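PDB 4MI8: apoptosis regulator Bcl-2 homolog from Murid herpesvirus 4, which protects infected host cells against apoptosis, inhibits host starvation-induced autophagy by binding BECN1, also interacts with BAK1 and BAX, and so supports latency and chronic infection. Local coordinates for residues 84-90 with 129-133. Sequence-based numbering, arbitrary orientation.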
ATOM      1  N   ILE A  84       6.021  13.451  -3.036  1.00 56.34           N
ATOM      2  CA  ILE A  84       6.071  12.057  -3.503  1.00 55.08           C
ATOM      3  C   ILE A  84       7.467  11.484  -3.304  1.00 51.80           C
ATOM      4  O   ILE A  84       8.460  11.962  -3.890  1.00 55.36           O
ATOM      5  CB  ILE A  84       5.764  11.874  -4.994  1.00 58.90           C
ATOM      6  CG1 ILE A  84       4.692  12.853  -5.477  1.00 66.76           C
ATOM      7  CG2 ILE A  84       5.434  10.412  -5.266  1.00 58.82           C
ATOM      8  CD1 ILE A  84       3.261  12.381  -5.335  1.00 69.63           C
ATOM      9  N   ASN A  85       7.539  10.462  -2.464  1.00 45.08           N
ATOM     10  CA  ASN A  85       8.774   9.713  -2.349  1.00 42.35           C
ATOM     11  C   ASN A  85       8.443   8.259  -2.075  1.00 38.11           C
ATOM     12  O   ASN A  85       7.267   7.890  -1.970  1.00 35.20           O
ATOM     13  CB  ASN A  85       9.721  10.346  -1.327  1.00 40.36           C
ATOM     14  CG  ASN A  85       9.197  10.265   0.108  1.00 39.97           C
ATOM     15  OD1 ASN A  85       8.473   9.350   0.477  1.00 35.80           O
ATOM     16  ND2 ASN A  85       9.580  11.234   0.929  1.00 38.96           N
ATOM     17  N   SER A  86       9.448   7.405  -1.979  1.00 36.70           N
ATOM     18  CA  SER A  86       9.114   5.996  -1.902  1.00 33.86           C
ATOM     19  C   SER A  86       8.555   5.613  -0.551  1.00 30.87           C
ATOM     20  O   SER A  86       7.845   4.656  -0.453  1.00 30.77           O
ATOM     21  CB  SER A  86      10.315   5.151  -2.278  1.00 36.74           C
ATOM     22  OG  SER A  86      11.375   5.480  -1.404  1.00 37.15           O
ATOM     23  N   GLY A  87       8.856   6.376   0.483  1.00 30.07           N
ATOM     24  CA  GLY A  87       8.325   6.157   1.800  1.00 26.50           C
ATOM     25  C   GLY A  87       6.843   6.449   1.846  1.00 27.73           C
ATOM     26  O   GLY A  87       6.086   5.758   2.584  1.00 24.03           O
ATOM     27  N   ARG A  88       6.389   7.485   1.100  1.00 28.90           N
ATOM     28  CA  ARG A  88       4.927   7.737   0.994  1.00 27.74           C
ATOM     29  C   ARG A  88       4.274   6.607   0.225  1.00 26.81           C
ATOM     30  O   ARG A  88       3.184   6.067   0.568  1.00 25.54           O
ATOM     31  CB  ARG A  88       4.630   9.099   0.348  1.00 31.02           C
ATOM     32  CG  ARG A  88       5.154  10.335   1.077  1.00 31.22           C
ATOM     33  CD  ARG A  88       4.586  10.440   2.500  1.00 32.09           C
ATOM     34  NE  ARG A  88       5.207  11.581   3.188  1.00 34.06           N
ATOM     35  CZ  ARG A  88       4.736  12.838   3.107  1.00 38.45           C
ATOM     36  NH1 ARG A  88       3.630  13.109   2.389  1.00 39.78           N
ATOM     37  NH2 ARG A  88       5.362  13.831   3.742  1.00 39.46           N
ATOM     38  N   ILE A  89       4.909   6.209  -0.856  1.00 27.11           N
ATOM     39  CA  ILE A  89       4.430   4.993  -1.506  1.00 27.57           C
ATOM     40  C   ILE A  89       4.338   3.740  -0.584  1.00 25.25           C
ATOM     41  O   ILE A  89       3.333   2.967  -0.641  1.00 24.78           O
ATOM     42  CB  ILE A  89       5.286   4.685  -2.714  1.00 29.47           C
ATOM     43  CG1 ILE A  89       5.165   5.939  -3.636  1.00 33.54           C
ATOM     44  CG2 ILE A  89       4.802   3.346  -3.338  1.00 28.97           C
ATOM     45  CD1 ILE A  89       5.940   5.875  -4.927  1.00 37.47           C
ATOM     46  N   VAL A  90       5.341   3.499   0.261  1.00 22.10           N
ATOM     47  CA  VAL A  90       5.234   2.334   1.083  1.00 20.85           C
ATOM     48  C   VAL A  90       4.033   2.490   2.038  1.00 19.63           C
ATOM     49  O   VAL A  90       3.311   1.575   2.271  1.00 20.94           O
ATOM     50  CB  VAL A  90       6.505   2.184   1.936  1.00 21.46           C
ATOM     51  CG1 VAL A  90       6.296   1.116   3.032  1.00 19.84           C
ATOM     52  CG2 VAL A  90       7.704   1.921   1.031  1.00 20.61           C
ATOM     53  N   LEU A 129       2.914   7.184  -9.623  1.00 49.50           N
ATOM     54  CA  LEU A 129       3.769   6.649  -8.514  1.00 47.67           C
ATOM     55  C   LEU A 129       4.938   5.771  -8.967  1.00 47.65           C
ATOM     56  O   LEU A 129       5.919   5.628  -8.245  1.00 46.94           O
ATOM     57  CB  LEU A 129       2.944   5.926  -7.441  1.00 41.02           C
ATOM     58  CG  LEU A 129       2.052   6.964  -6.751  1.00 44.59           C
ATOM     59  CD1 LEU A 129       1.476   6.356  -5.498  1.00 42.92           C
ATOM     60  CD2 LEU A 129       2.757   8.302  -6.422  1.00 45.37           C
ATOM     61  N   MET A 130       4.823   5.174 -10.156  1.00 51.21           N
ATOM     62  CA  MET A 130       5.899   4.318 -10.704  1.00 56.16           C
ATOM     63  C   MET A 130       7.145   5.131 -10.825  1.00 61.19           C
ATOM     64  O   MET A 130       8.241   4.586 -10.688  1.00 61.24           O
ATOM     65  CB  MET A 130       5.573   3.763 -12.087  1.00 58.92           C
ATOM     66  CG  MET A 130       4.777   4.716 -12.942  1.00 67.19           C
ATOM     67  SD  MET A 130       3.133   4.037 -13.158  1.00 77.48           S
ATOM     68  CE  MET A 130       2.021   5.025 -12.164  1.00 64.13           C
ATOM     69  N   ASN A 131       6.951   6.442 -11.041  1.00 64.95           N
ATOM     70  CA  ASN A 131       8.035   7.430 -11.094  1.00 71.65           C
ATOM     71  C   ASN A 131       8.994   7.489  -9.884  1.00 71.59           C
ATOM     72  O   ASN A 131      10.135   7.909 -10.054  1.00 76.88           O
ATOM     73  CB  ASN A 131       7.444   8.824 -11.284  1.00 75.70           C
ATOM     74  CG  ASN A 131       8.134   9.606 -12.379  1.00 83.39           C
ATOM     75  OD1 ASN A 131       8.572  10.777 -12.205  1.00 85.98           O
ATOM     76  ND2 ASN A 131       8.223   8.972 -13.539  1.00 86.75           N
ATOM     77  N   HIS A 132       8.546   7.087  -8.707  1.00 69.03           N
ATOM     78  CA  HIS A 132       9.323   7.237  -7.496  1.00 68.38           C
ATOM     79  C   HIS A 132       9.601   5.955  -6.757  1.00 63.71           C
ATOM     80  O   HIS A 132       9.642   5.929  -5.533  1.00 62.49           O
ATOM     81  CB  HIS A 132       8.587   8.177  -6.588  1.00 68.82           C
ATOM     82  CG  HIS A 132       8.675   9.607  -6.991  1.00 76.71           C
ATOM     83  ND1 HIS A 132       7.744  10.198  -7.724  1.00 81.65           N
ATOM     84  CD2 HIS A 132       9.624  10.569  -6.715  1.00 80.29           C
ATOM     85  CE1 HIS A 132       8.073  11.470  -7.918  1.00 81.83           C
ATOM     86  NE2 HIS A 132       9.220  11.697  -7.290  1.00 84.97           N
ATOM     87  N   PHE A 133       9.796   4.870  -7.474  1.00 62.60           N
ATOM     88  CA  PHE A 133       9.873   3.576  -6.847  1.00 60.71           C
ATOM     89  C   PHE A 133      10.394   2.563  -7.820  1.00 61.94           C
ATOM     90  O   PHE A 133       9.629   1.875  -8.447  1.00 60.73           O
ATOM     91  CB  PHE A 133       8.472   3.158  -6.373  1.00 55.93           C
ATOM     92  CG  PHE A 133       8.484   2.089  -5.334  1.00 51.72           C
ATOM     93  CD1 PHE A 133       8.900   0.826  -5.639  1.00 50.75           C
ATOM     94  CD2 PHE A 133       8.105   2.362  -4.051  1.00 50.96           C
ATOM     95  CE1 PHE A 133       8.929  -0.145  -4.689  1.00 49.48           C
ATOM     96  CE2 PHE A 133       8.134   1.393  -3.089  1.00 50.57           C
ATOM     97  CZ  PHE A 133       8.548   0.136  -3.407  1.00 48.77           C
TER
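I89 reaches across to the turn at 129-133 and illustrates how one branched side chain can serve several neighbours. With CG1 anti to its carbonyl carbon (chi1 -59°) and the chain extended beyond, CD1 abuts the turn, 3.3 Å from L129 O and 3.9 Å from H132 CB; L129 O itself accepts H132 N, closing the 3-10 turn. The other branch, CG2, meets F133 obliquely, 3.5 Å from CD2, while V90 CG2 approaches the same ring at its edge. Above this apolar layer, I84 crosses H132 at about a right angle: its CB lies over the imidazole face, 3.9 Å from the ring centroid, in a CH-pi contact. I84 CG2 continues down to L129 CD2 at 3.6 Å, joining this outer layer to the buried one. No hydrogen bond links the segments; the contact is van der Waals and CH-pi, with I84 O over the H132 face near its rim. On the far side, N85 N-caps the helix, its OD1 accepting R88 N at 2.9 Å, and R88 NE pairs with an acidic side chain of the bound Beclin 1 peptide. The arrangement belongs to the all-helical Bcl-2 fold, where the chain after helix 111-126 packs against the start of helix 86-103, beside the BH3-binding groove.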